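Local coordinates for reticulocyte-binding protein 2a (PDB 4Z8N) that probably binds receptors on the surface of young red blood cells during host-cell invasion by Plasmodium vivax, the present chain being its helical erythrocyte-binding domain, at residues M28-E33 against D255-Y260; Y36-H41 against K251-S256; K79-L84 against N102-Q107; F206-M211 against K282-L287. All blocks are in the same frame, centred on the assembly; numbering follows the deposited sequence.

Contact 1. Residues M28-E33 against D255-Y260; sequences MNYFAE and DSANFY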
# COMPACT_ATOMS: atom_id res chain seq x y z
N MET A 28 7.95 4.37 9.24
CA MET A 28 8.68 5.54 8.77
C MET A 28 7.73 6.72 8.63
O MET A 28 8.10 7.87 8.90
CB MET A 28 9.38 5.25 7.44
CG MET A 28 10.30 4.04 7.48
SD MET A 28 11.68 4.22 8.63
CE MET A 28 12.77 5.28 7.69
N ASN A 29 6.51 6.43 8.19
CA ASN A 29 5.47 7.43 8.12
C ASN A 29 5.12 7.94 9.51
O ASN A 29 4.92 9.13 9.73
CB ASN A 29 4.22 6.85 7.44
CG ASN A 29 3.35 7.92 6.81
OD1 ASN A 29 2.82 8.79 7.51
ND2 ASN A 29 3.19 7.86 5.50
N TYR A 30 5.07 7.00 10.46
CA TYR A 30 4.77 7.32 11.85
C TYR A 30 5.84 8.23 12.46
O TYR A 30 5.51 9.19 13.16
CB TYR A 30 4.64 6.02 12.66
CG TYR A 30 4.58 6.22 14.16
CD1 TYR A 30 3.40 6.62 14.77
CD2 TYR A 30 5.69 6.00 14.96
CE1 TYR A 30 3.33 6.81 16.14
CE2 TYR A 30 5.63 6.18 16.33
CZ TYR A 30 4.45 6.58 16.91
OH TYR A 30 4.38 6.76 18.27
N PHE A 31 7.11 7.93 12.20
CA PHE A 31 8.20 8.72 12.75
C PHE A 31 8.18 10.15 12.21
O PHE A 31 8.57 11.09 12.91
CB PHE A 31 9.55 8.06 12.44
CG PHE A 31 9.73 6.72 13.09
CD1 PHE A 31 9.15 6.45 14.32
CD2 PHE A 31 10.45 5.72 12.46
CE1 PHE A 31 9.31 5.21 14.93
CE2 PHE A 31 10.62 4.48 13.06
CZ PHE A 31 10.05 4.22 14.29
N ALA A 32 7.72 10.31 10.97
CA ALA A 32 7.59 11.63 10.37
C ALA A 32 6.46 12.42 11.03
O ALA A 32 6.56 13.63 11.21
CB ALA A 32 7.35 11.51 8.87
N GLU A 33 5.40 11.71 11.41
CA GLU A 33 4.25 12.34 12.07
C GLU A 33 4.61 12.85 13.46
O GLU A 33 4.23 13.95 13.84
CB GLU A 33 3.08 11.36 12.16
CG GLU A 33 2.42 11.08 10.83
CD GLU A 33 1.89 12.33 10.17
OE1 GLU A 33 1.33 13.19 10.89
OE2 GLU A 33 2.03 12.47 8.94
N ASP A 255 -0.77 6.79 20.03
CA ASP A 255 -1.95 6.17 19.45
C ASP A 255 -2.53 7.02 18.32
O ASP A 255 -2.90 6.51 17.27
CB ASP A 255 -3.01 5.92 20.52
CG ASP A 255 -2.68 4.74 21.41
OD1 ASP A 255 -1.56 4.20 21.30
OD2 ASP A 255 -3.53 4.36 22.24
N SER A 256 -2.59 8.33 18.55
CA SER A 256 -3.11 9.27 17.57
C SER A 256 -2.28 9.27 16.30
O SER A 256 -2.82 9.16 15.19
CB SER A 256 -3.16 10.68 18.15
OG SER A 256 -4.01 10.73 19.28
N ALA A 257 -0.97 9.41 16.46
CA ALA A 257 -0.06 9.48 15.33
C ALA A 257 -0.04 8.17 14.56
O ALA A 257 0.05 8.17 13.33
CB ALA A 257 1.34 9.84 15.80
N ASN A 258 -0.13 7.06 15.27
CA ASN A 258 -0.12 5.74 14.64
C ASN A 258 -1.39 5.48 13.82
O ASN A 258 -1.33 4.90 12.75
CB ASN A 258 0.05 4.65 15.70
CG ASN A 258 0.16 3.26 15.09
OD1 ASN A 258 1.17 2.91 14.48
ND2 ASN A 258 -0.89 2.46 15.25
N PHE A 259 -2.53 5.93 14.34
CA PHE A 259 -3.79 5.80 13.61
C PHE A 259 -3.77 6.61 12.32
O PHE A 259 -4.23 6.14 11.27
CB PHE A 259 -4.96 6.24 14.49
CG PHE A 259 -5.35 5.22 15.53
CD1 PHE A 259 -5.26 3.87 15.26
CD2 PHE A 259 -5.81 5.63 16.78
CE1 PHE A 259 -5.62 2.93 16.22
CE2 PHE A 259 -6.17 4.70 17.74
CZ PHE A 259 -6.07 3.35 17.46
N TYR A 260 -3.25 7.83 12.38
CA TYR A 260 -3.21 8.68 11.19
C TYR A 260 -2.15 8.20 10.20
O TYR A 260 -2.36 8.23 8.99
CB TYR A 260 -2.95 10.14 11.56
CG TYR A 260 -2.80 11.02 10.34
CD1 TYR A 260 -3.88 11.28 9.51
CD2 TYR A 260 -1.57 11.57 10.01
CE1 TYR A 260 -3.75 12.08 8.39
CE2 TYR A 260 -1.42 12.37 8.89
CZ TYR A 260 -2.52 12.62 8.08
OH TYR A 260 -2.38 13.41 6.97
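Tyr30 lays one edge of its ring against the backbone of the facing helix: CE1 lies 3.6 Å from the CB of Ala257 and equally far from the N of Asn258, which sits near the plane of the ring. The CB of Asn258 is near CD1 and CE1 of Tyr30. A small methyl at Ala257 suits this place, because it lets the aromatic edge reach the helix backbone at the peptide joining Ala257 to Asn258, where the CA atoms of Tyr30 and Asn258 are 5.8 Å apart. The ring gets there because CG stands anti to the backbone N (chi1 170°).

One turn on, Glu33 meets the edge of Tyr260. Its OE1 is 3.4 Å from CD2 of that ring, near the ring plane, and the carboxylate is turned 75° to the ring. Carboxylate oxygens beside the slightly positive hydrogens of an aromatic edge are electrostatically reasonable. The bent chain of Glu33 brings the group over. Weak hydrogen bonds from Tyr36 and Tyr158 to OE1, and a long, weak ion pair of OE2 with Lys264, probably ease burial of the charge. The Tyr260 ring also stacks on Tyr158, tying in helix 149-162.

The local axes of helices 26-37 and 246-297 pass 8.9 Å apart at 131°, an oblique, roughly antiparallel packing of a short N-terminal helix on the long C-terminal helix of a predominantly helical erythrocyte-binding domain.

Contact 2. Residues Y36-H41 against K251-S256; sequences YYITYH and KLYFDS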
# COMPACT_ATOMS: atom_id res chain seq x y z
N TYR A 36 6.57 16.48 13.79
CA TYR A 36 5.90 17.78 13.93
C TYR A 36 4.73 17.72 14.92
O TYR A 36 4.09 18.73 15.20
CB TYR A 36 5.44 18.31 12.57
CG TYR A 36 4.36 17.50 11.88
CD1 TYR A 36 3.02 17.79 12.07
CD2 TYR A 36 4.69 16.47 11.01
CE1 TYR A 36 2.03 17.07 11.43
CE2 TYR A 36 3.71 15.74 10.36
CZ TYR A 36 2.38 16.04 10.58
OH TYR A 36 1.40 15.32 9.94
N TYR A 37 4.48 16.53 15.46
CA TYR A 37 3.49 16.38 16.52
C TYR A 37 3.93 17.12 17.78
O TYR A 37 3.15 17.86 18.38
CB TYR A 37 3.26 14.89 16.82
CG TYR A 37 1.98 14.58 17.57
CD1 TYR A 37 1.81 14.96 18.90
CD2 TYR A 37 0.94 13.90 16.95
CE1 TYR A 37 0.64 14.68 19.58
CE2 TYR A 37 -0.23 13.61 17.62
CZ TYR A 37 -0.37 14.00 18.94
OH TYR A 37 -1.54 13.72 19.62
N ILE A 38 5.18 16.92 18.17
CA ILE A 38 5.71 17.45 19.42
C ILE A 38 6.46 18.77 19.26
O ILE A 38 7.32 19.11 20.07
CB ILE A 38 6.66 16.44 20.08
CG1 ILE A 38 7.83 16.11 19.14
CG2 ILE A 38 5.91 15.17 20.46
CD1 ILE A 38 8.88 15.21 19.75
N THR A 39 6.11 19.52 18.22
CA THR A 39 6.83 20.74 17.86
C THR A 39 6.78 21.83 18.93
O THR A 39 7.62 22.73 18.95
CB THR A 39 6.30 21.32 16.53
OG1 THR A 39 7.00 22.53 16.22
CG2 THR A 39 4.81 21.62 16.62
N TYR A 40 5.82 21.75 19.84
CA TYR A 40 5.68 22.77 20.87
C TYR A 40 6.23 22.33 22.23
O TYR A 40 6.27 23.11 23.18
CB TYR A 40 4.22 23.20 21.01
CG TYR A 40 3.93 24.48 20.26
CD1 TYR A 40 3.54 24.45 18.93
CD2 TYR A 40 4.07 25.71 20.88
CE1 TYR A 40 3.28 25.62 18.24
CE2 TYR A 40 3.82 26.88 20.20
CZ TYR A 40 3.42 26.84 18.88
OH TYR A 40 3.17 28.01 18.21
N HIS A 41 6.66 21.07 22.31
CA HIS A 41 7.44 20.61 23.45
C HIS A 41 8.90 20.77 23.08
O HIS A 41 9.52 19.87 22.52
CB HIS A 41 7.11 19.17 23.81
CG HIS A 41 5.66 18.94 24.09
ND1 HIS A 41 5.03 19.51 25.18
CD2 HIS A 41 4.72 18.23 23.44
CE1 HIS A 41 3.76 19.15 25.18
NE2 HIS A 41 3.54 18.37 24.14
N LYS A 251 1.06 7.83 25.42
CA LYS A 251 0.23 6.85 24.74
C LYS A 251 -0.84 7.52 23.89
O LYS A 251 -1.15 7.07 22.79
CB LYS A 251 -0.40 5.88 25.74
CG LYS A 251 -0.79 4.55 25.14
CD LYS A 251 -1.85 3.86 25.98
CE LYS A 251 -2.36 2.63 25.28
NZ LYS A 251 -1.25 1.87 24.62
N LEU A 252 -1.41 8.61 24.41
CA LEU A 252 -2.39 9.39 23.66
C LEU A 252 -1.75 9.95 22.40
O LEU A 252 -2.33 9.89 21.31
CB LEU A 252 -2.97 10.52 24.52
CG LEU A 252 -4.14 10.16 25.43
CD1 LEU A 252 -4.63 11.38 26.19
CD2 LEU A 252 -5.28 9.54 24.63
N TYR A 253 -0.54 10.50 22.55
CA TYR A 253 0.22 11.01 21.42
C TYR A 253 0.49 9.90 20.40
O TYR A 253 0.20 10.06 19.21
CB TYR A 253 1.56 11.59 21.88
CG TYR A 253 1.51 12.97 22.51
CD1 TYR A 253 0.30 13.53 22.93
CD2 TYR A 253 2.67 13.72 22.68
CE1 TYR A 253 0.26 14.79 23.50
CE2 TYR A 253 2.64 14.98 23.26
CZ TYR A 253 1.43 15.51 23.67
OH TYR A 253 1.41 16.76 24.23
N PHE A 254 1.03 8.79 20.88
CA PHE A 254 1.49 7.71 20.01
C PHE A 254 0.33 7.00 19.31
O PHE A 254 0.43 6.65 18.14
CB PHE A 254 2.31 6.70 20.81
CG PHE A 254 3.60 7.26 21.35
CD1 PHE A 254 4.12 8.46 20.88
CD2 PHE A 254 4.30 6.59 22.34
CE1 PHE A 254 5.30 8.97 21.37
CE2 PHE A 254 5.49 7.10 22.85
CZ PHE A 254 5.99 8.29 22.36
N ASP A 255 -0.77 6.79 20.03
CA ASP A 255 -1.95 6.17 19.45
C ASP A 255 -2.53 7.02 18.32
O ASP A 255 -2.90 6.51 17.27
CB ASP A 255 -3.01 5.92 20.52
CG ASP A 255 -2.68 4.74 21.41
OD1 ASP A 255 -1.56 4.20 21.30
OD2 ASP A 255 -3.53 4.36 22.24
N SER A 256 -2.59 8.33 18.55
CA SER A 256 -3.11 9.27 17.57
C SER A 256 -2.28 9.27 16.30
O SER A 256 -2.82 9.16 15.19
CB SER A 256 -3.16 10.68 18.15
OG SER A 256 -4.01 10.73 19.28
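Tyr37 reaches across to Tyr253. From CB the chain leaves with CG anti to the backbone N (chi1 -162°), which sends the ring toward helix 246-297. CD1 comes within 4.1 Å of CD2 of Tyr253. Next along, CE1 stands 3.5 Å from CG of Tyr253, above one face of that ring and displaced toward its rim. The two rings are inclined at 47°, neither stacked nor edge-to-face. On the other branch, CE2 passes near the backbone O of Tyr253, and at the tip OH lies 3.7 Å from the CB of Ser256. The small serine leaves room for the phenol, while its own OG is turned to the carbonyl of Leu252.

Tyr253 has a polar end as well as a broad face. Its OH makes a 2.7 Å hydrogen bond with NE2 of His41, which approaches at the ring edge and in the ring plane; either partner could be the donor. Histidine suits the place, pairing with the phenol through one nitrogen while the other makes a weak hydrogen bond to a PEG molecule. Ile38 CG2 adds apolar packing on CD2 of Tyr253.

This aromatic cluster lies where helix 26-37 gives way to a type I turn, Ile38 to His41, with His41 as the N-cap of helix 42-69. Met154 and Tyr158 of helix 149-162 pack on Tyr37, and Thr150 on Tyr253.

Contact 3. Residues K79-L84 against N102-Q107; sequences KTIFVL and NEYKQQ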
# COMPACT_ATOMS: atom_id res chain seq x y z
N LYS A 79 8.48 -5.87 -18.48
CA LYS A 79 8.60 -6.21 -19.89
C LYS A 79 7.88 -7.53 -20.17
O LYS A 79 7.30 -7.70 -21.24
CB LYS A 79 10.06 -6.28 -20.32
CG LYS A 79 10.34 -5.51 -21.60
CD LYS A 79 9.82 -4.10 -21.47
CE LYS A 79 9.21 -3.58 -22.76
NZ LYS A 79 8.69 -2.20 -22.61
N THR A 80 7.93 -8.45 -19.22
CA THR A 80 7.21 -9.71 -19.35
C THR A 80 5.70 -9.47 -19.35
O THR A 80 4.97 -10.04 -20.16
CB THR A 80 7.57 -10.69 -18.22
OG1 THR A 80 8.98 -10.96 -18.25
CG2 THR A 80 6.81 -12.00 -18.38
N ILE A 81 5.24 -8.61 -18.44
CA ILE A 81 3.83 -8.26 -18.35
C ILE A 81 3.35 -7.61 -19.65
O ILE A 81 2.24 -7.88 -20.12
CB ILE A 81 3.58 -7.30 -17.17
CG1 ILE A 81 3.83 -8.03 -15.85
CG2 ILE A 81 2.16 -6.74 -17.21
CD1 ILE A 81 3.68 -7.16 -14.63
N PHE A 82 4.19 -6.76 -20.24
CA PHE A 82 3.86 -6.10 -21.50
C PHE A 82 3.62 -7.13 -22.61
O PHE A 82 2.69 -6.98 -23.41
CB PHE A 82 4.99 -5.13 -21.90
CG PHE A 82 4.71 -4.35 -23.15
CD1 PHE A 82 3.49 -3.72 -23.34
CD2 PHE A 82 5.69 -4.21 -24.13
CE1 PHE A 82 3.24 -3.00 -24.49
CE2 PHE A 82 5.44 -3.48 -25.29
CZ PHE A 82 4.21 -2.87 -25.47
N VAL A 83 4.44 -8.17 -22.65
CA VAL A 83 4.27 -9.25 -23.62
C VAL A 83 2.96 -10.00 -23.37
O VAL A 83 2.23 -10.33 -24.31
CB VAL A 83 5.44 -10.25 -23.59
CG1 VAL A 83 5.23 -11.35 -24.62
CG2 VAL A 83 6.76 -9.54 -23.84
N LEU A 84 2.67 -10.27 -22.11
CA LEU A 84 1.49 -11.04 -21.73
C LEU A 84 0.19 -10.26 -21.92
O LEU A 84 -0.88 -10.86 -22.05
CB LEU A 84 1.61 -11.50 -20.27
CG LEU A 84 2.76 -12.47 -19.96
CD1 LEU A 84 2.88 -12.66 -18.45
CD2 LEU A 84 2.54 -13.80 -20.66
N ASN A 102 4.98 -18.41 -17.18
CA ASN A 102 5.82 -19.12 -16.22
C ASN A 102 6.97 -18.24 -15.76
O ASN A 102 7.32 -18.21 -14.58
CB ASN A 102 6.34 -20.42 -16.84
CG ASN A 102 7.00 -21.32 -15.83
OD1 ASN A 102 6.33 -22.09 -15.13
ND2 ASN A 102 8.32 -21.26 -15.75
N GLU A 103 7.56 -17.50 -16.71
CA GLU A 103 8.64 -16.57 -16.42
C GLU A 103 8.16 -15.42 -15.53
O GLU A 103 8.88 -14.97 -14.63
CB GLU A 103 9.22 -16.02 -17.72
CG GLU A 103 10.47 -15.18 -17.56
CD GLU A 103 11.11 -14.84 -18.89
OE1 GLU A 103 10.65 -15.36 -19.93
OE2 GLU A 103 12.08 -14.05 -18.90
N TYR A 104 6.94 -14.95 -15.78
CA TYR A 104 6.33 -13.88 -15.00
C TYR A 104 6.22 -14.25 -13.52
O TYR A 104 6.51 -13.43 -12.65
CB TYR A 104 4.96 -13.53 -15.57
CG TYR A 104 4.02 -12.88 -14.58
CD1 TYR A 104 4.11 -11.53 -14.29
CD2 TYR A 104 3.05 -13.63 -13.92
CE1 TYR A 104 3.25 -10.94 -13.38
CE2 TYR A 104 2.19 -13.05 -13.01
CZ TYR A 104 2.30 -11.70 -12.74
OH TYR A 104 1.44 -11.12 -11.84
N LYS A 105 5.79 -15.47 -13.25
CA LYS A 105 5.66 -15.95 -11.87
C LYS A 105 6.99 -15.92 -11.14
O LYS A 105 7.07 -15.45 -10.01
CB LYS A 105 5.09 -17.37 -11.85
CG LYS A 105 3.66 -17.50 -12.35
CD LYS A 105 3.29 -18.97 -12.51
CE LYS A 105 1.80 -19.15 -12.77
NZ LYS A 105 1.45 -20.58 -13.02
N GLN A 106 8.03 -16.43 -11.79
CA GLN A 106 9.37 -16.45 -11.20
C GLN A 106 9.86 -15.03 -10.96
O GLN A 106 10.41 -14.72 -9.90
CB GLN A 106 10.34 -17.20 -12.11
CG GLN A 106 9.95 -18.65 -12.37
CD GLN A 106 10.70 -19.26 -13.54
OE1 GLN A 106 11.14 -18.56 -14.45
NE2 GLN A 106 10.86 -20.58 -13.51
N GLN A 107 9.64 -14.16 -11.94
CA GLN A 107 10.10 -12.78 -11.86
C GLN A 107 9.34 -11.97 -10.81
O GLN A 107 9.92 -11.10 -10.16
CB GLN A 107 9.98 -12.11 -13.23
CG GLN A 107 11.03 -12.57 -14.23
CD GLN A 107 10.82 -11.98 -15.60
OE1 GLN A 107 9.70 -11.60 -15.96
NE2 GLN A 107 11.89 -11.88 -16.38
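Thr80 and Tyr104 face each other across an antiparallel helical hairpin, in which helices 71-85 and 94-115 follow one another in the chain with the short helix 87-90 in the connection. The local axes approach to 9.7 Å at 150° between their directions, and the CA atoms of Thr80 and Tyr104 are 6.1 Å apart. Small, beta-branched threonine allows this approach while offering both a methyl and a hydroxyl.

Apolar packing centres on Tyr104. With CG anti to the backbone N (chi1 156°), its ring lies crosswise to helix 71-85. The CB of Tyr104 is shared by two groups, CG2 of Thr80 and CD1 of Leu84, each at 3.7 Å. Farther out, CG1 of Ile81 lies 3.8 Å from CD1 of Tyr104, and CD1 of Ile81 adds a looser touch on CE1. Leucine and isoleucine thus supply branched aliphatic surface, Leu84 crossing Tyr104 at about a right angle and Ile81 obliquely. Phe206 of helix 199-237 meets the Tyr104 ring edge-to-face, and Tyr104, with Leu84 and Ile81, joins the hairpin to that helix.

Polar contacts lie to one side of this patch. Glu103 forms a salt bridge with Lys100 within its own helix. Gln107 suits its place because an extended chain beyond CG carries its amide across to helix 71-85. There OG1 of Thr80, also hydrogen-bonded to the carbonyl of Ala76, lies 2.5 Å from OE1 of Gln107, an unusually short hydrogen bond of doubtful detail, since the one hydroxyl proton would have to be shared between Ala76 O and Gln107 OE1.

Contact 4. Residues F206-M211 against K282-L287; sequences FLQEEM and KLLANL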
# COMPACT_ATOMS: atom_id res chain seq x y z
N PHE A 206 -5.04 -13.86 -18.10
CA PHE A 206 -3.98 -13.21 -17.32
C PHE A 206 -4.38 -11.83 -16.76
O PHE A 206 -4.11 -11.51 -15.59
CB PHE A 206 -2.73 -13.06 -18.18
CG PHE A 206 -1.67 -12.20 -17.56
CD1 PHE A 206 -0.89 -12.68 -16.53
CD2 PHE A 206 -1.44 -10.92 -18.04
CE1 PHE A 206 0.10 -11.90 -15.97
CE2 PHE A 206 -0.46 -10.14 -17.49
CZ PHE A 206 0.31 -10.62 -16.46
N LEU A 207 -5.00 -11.02 -17.61
CA LEU A 207 -5.43 -9.67 -17.25
C LEU A 207 -6.52 -9.66 -16.18
O LEU A 207 -6.44 -8.90 -15.22
CB LEU A 207 -5.90 -8.92 -18.49
CG LEU A 207 -6.15 -7.43 -18.32
CD1 LEU A 207 -5.00 -6.77 -17.59
CD2 LEU A 207 -6.34 -6.80 -19.67
N GLN A 208 -7.45 -10.61 -16.25
CA GLN A 208 -8.45 -10.83 -15.22
C GLN A 208 -7.80 -11.20 -13.91
O GLN A 208 -8.21 -10.75 -12.88
CB GLN A 208 -9.47 -11.92 -15.58
CG GLN A 208 -10.54 -11.52 -16.56
CD GLN A 208 -11.38 -12.66 -17.08
OE1 GLN A 208 -12.33 -12.45 -17.76
NE2 GLN A 208 -11.02 -13.86 -16.76
N GLU A 209 -6.79 -12.05 -13.95
CA GLU A 209 -6.16 -12.46 -12.70
C GLU A 209 -5.38 -11.33 -12.02
O GLU A 209 -5.44 -11.18 -10.80
CB GLU A 209 -5.23 -13.65 -12.92
CG GLU A 209 -4.73 -14.32 -11.62
CD GLU A 209 -4.22 -15.73 -11.86
OE1 GLU A 209 -4.40 -16.23 -12.99
OE2 GLU A 209 -3.63 -16.34 -10.93
N GLU A 210 -4.64 -10.55 -12.80
CA GLU A 210 -3.86 -9.48 -12.20
C GLU A 210 -4.76 -8.33 -11.77
O GLU A 210 -4.43 -7.59 -10.85
CB GLU A 210 -2.75 -9.00 -13.16
CG GLU A 210 -3.20 -8.33 -14.44
CD GLU A 210 -2.02 -7.84 -15.28
OE1 GLU A 210 -0.94 -7.57 -14.71
OE2 GLU A 210 -2.17 -7.72 -16.51
N MET A 211 -5.93 -8.19 -12.40
CA MET A 211 -6.89 -7.19 -11.94
C MET A 211 -7.48 -7.60 -10.60
O MET A 211 -7.70 -6.76 -9.73
CB MET A 211 -7.99 -6.98 -12.98
CG MET A 211 -7.56 -6.10 -14.13
SD MET A 211 -8.87 -5.72 -15.30
CE MET A 211 -9.86 -4.57 -14.34
N LYS A 282 -9.55 -0.99 -19.56
CA LYS A 282 -9.63 -0.58 -20.96
C LYS A 282 -9.07 -1.67 -21.87
O LYS A 282 -9.66 -1.99 -22.90
CB LYS A 282 -8.89 0.73 -21.19
CG LYS A 282 -8.61 1.02 -22.66
CD LYS A 282 -8.04 2.42 -22.86
CE LYS A 282 -7.70 2.66 -24.33
NZ LYS A 282 -7.30 4.07 -24.60
N LEU A 283 -7.94 -2.24 -21.48
CA LEU A 283 -7.30 -3.30 -22.25
C LEU A 283 -8.16 -4.56 -22.27
O LEU A 283 -8.30 -5.21 -23.30
CB LEU A 283 -5.91 -3.62 -21.69
CG LEU A 283 -5.16 -4.77 -22.37
CD1 LEU A 283 -5.04 -4.55 -23.87
CD2 LEU A 283 -3.78 -4.93 -21.75
N LEU A 284 -8.74 -4.89 -21.11
CA LEU A 284 -9.58 -6.07 -20.99
C LEU A 284 -10.80 -5.99 -21.90
O LEU A 284 -11.17 -6.98 -22.53
CB LEU A 284 -10.02 -6.27 -19.54
CG LEU A 284 -10.90 -7.50 -19.29
CD1 LEU A 284 -10.15 -8.78 -19.65
CD2 LEU A 284 -11.39 -7.55 -17.85
N ALA A 285 -11.42 -4.82 -21.95
CA ALA A 285 -12.59 -4.62 -22.81
C ALA A 285 -12.22 -4.82 -24.27
O ALA A 285 -12.98 -5.40 -25.05
CB ALA A 285 -13.19 -3.24 -22.59
N ASN A 286 -11.03 -4.33 -24.65
CA ASN A 286 -10.53 -4.52 -26.00
C ASN A 286 -10.23 -5.99 -26.28
O ASN A 286 -10.47 -6.48 -27.39
CB ASN A 286 -9.27 -3.68 -26.22
CG ASN A 286 -9.57 -2.21 -26.36
OD1 ASN A 286 -10.61 -1.82 -26.89
ND2 ASN A 286 -8.66 -1.37 -25.89
N LEU A 287 -9.70 -6.69 -25.28
CA LEU A 287 -9.42 -8.12 -25.40
C LEU A 287 -10.70 -8.92 -25.59
O LEU A 287 -10.74 -9.85 -26.40
CB LEU A 287 -8.67 -8.62 -24.16
CG LEU A 287 -7.15 -8.39 -24.16
CD1 LEU A 287 -6.58 -8.66 -22.78
CD2 LEU A 287 -6.49 -9.29 -25.19
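Leu207 and Leu284 bring their CA atoms to 6.6 Å where helices 199-237 and 246-297 run roughly antiparallel, their local axes 10.2 Å apart and their directions 153° from each other. Leu207 fills the middle of the contact. Its chi1 of -170° carries CG toward the facing helix, and chi2 of 47° turns the CD2 methyl to it. That single methyl meets three residues: CG of Leu283 at 3.6 Å, the backbone N of Leu284 at 3.4 Å, and CD1 of Leu287, also at 3.6 Å. A branched aliphatic residue suits this place, since a methyl fits among neighbouring leucines and against the backbone without bringing in a polar group that would need a partner.

Leu284 returns the contact with both of its branches. Its CD2 lies 4.0 Å from SD of Met211, which crosses it obliquely; the bend of the methionine at chi3 sets the terminal methyl off to one side of the sulfur. Its CD1 rests on CG of Gln208, the two side chains crossing at about a right angle. Here the glutamine contributes the aliphatic part of its chain.

Antiparallel packing of leucines thus joins two of the long helices of the erythrocyte-binding domain, and both segments belong to its Rh5 coiled-coil region. A third helix, 168-194, borders the contact: Leu181 packs on both Met211 and Leu284, while Val185 and Met188 lie against Gln208. Glu85, at the end of helix 71-85, touches the side chains of Leu207 and Leu283.

The four contacts form two pairs on opposite sides of the chain's centre. Contacts 1 and 2 are neighbours, with centres about 9 Å apart; both join helix 26-37 to helix 246-297, share Asp255 and Ser256, and meet where the OH of Tyr30 approaches CD1 of Phe254. Contacts 3 and 4, with centres about 15 Å apart, touch through Phe206, whose CE2 lies 3.7 Å from the CB of Leu84. Between the pairs, centres are about 37 to 45 Å apart, yet helix 246-297 serves contacts 1, 2 and 4. All four lie away from Glu120, a calcium ligand in a structure of this protein; no calcium is bound here. The PEG beside contact 2 probably came from crystallisation.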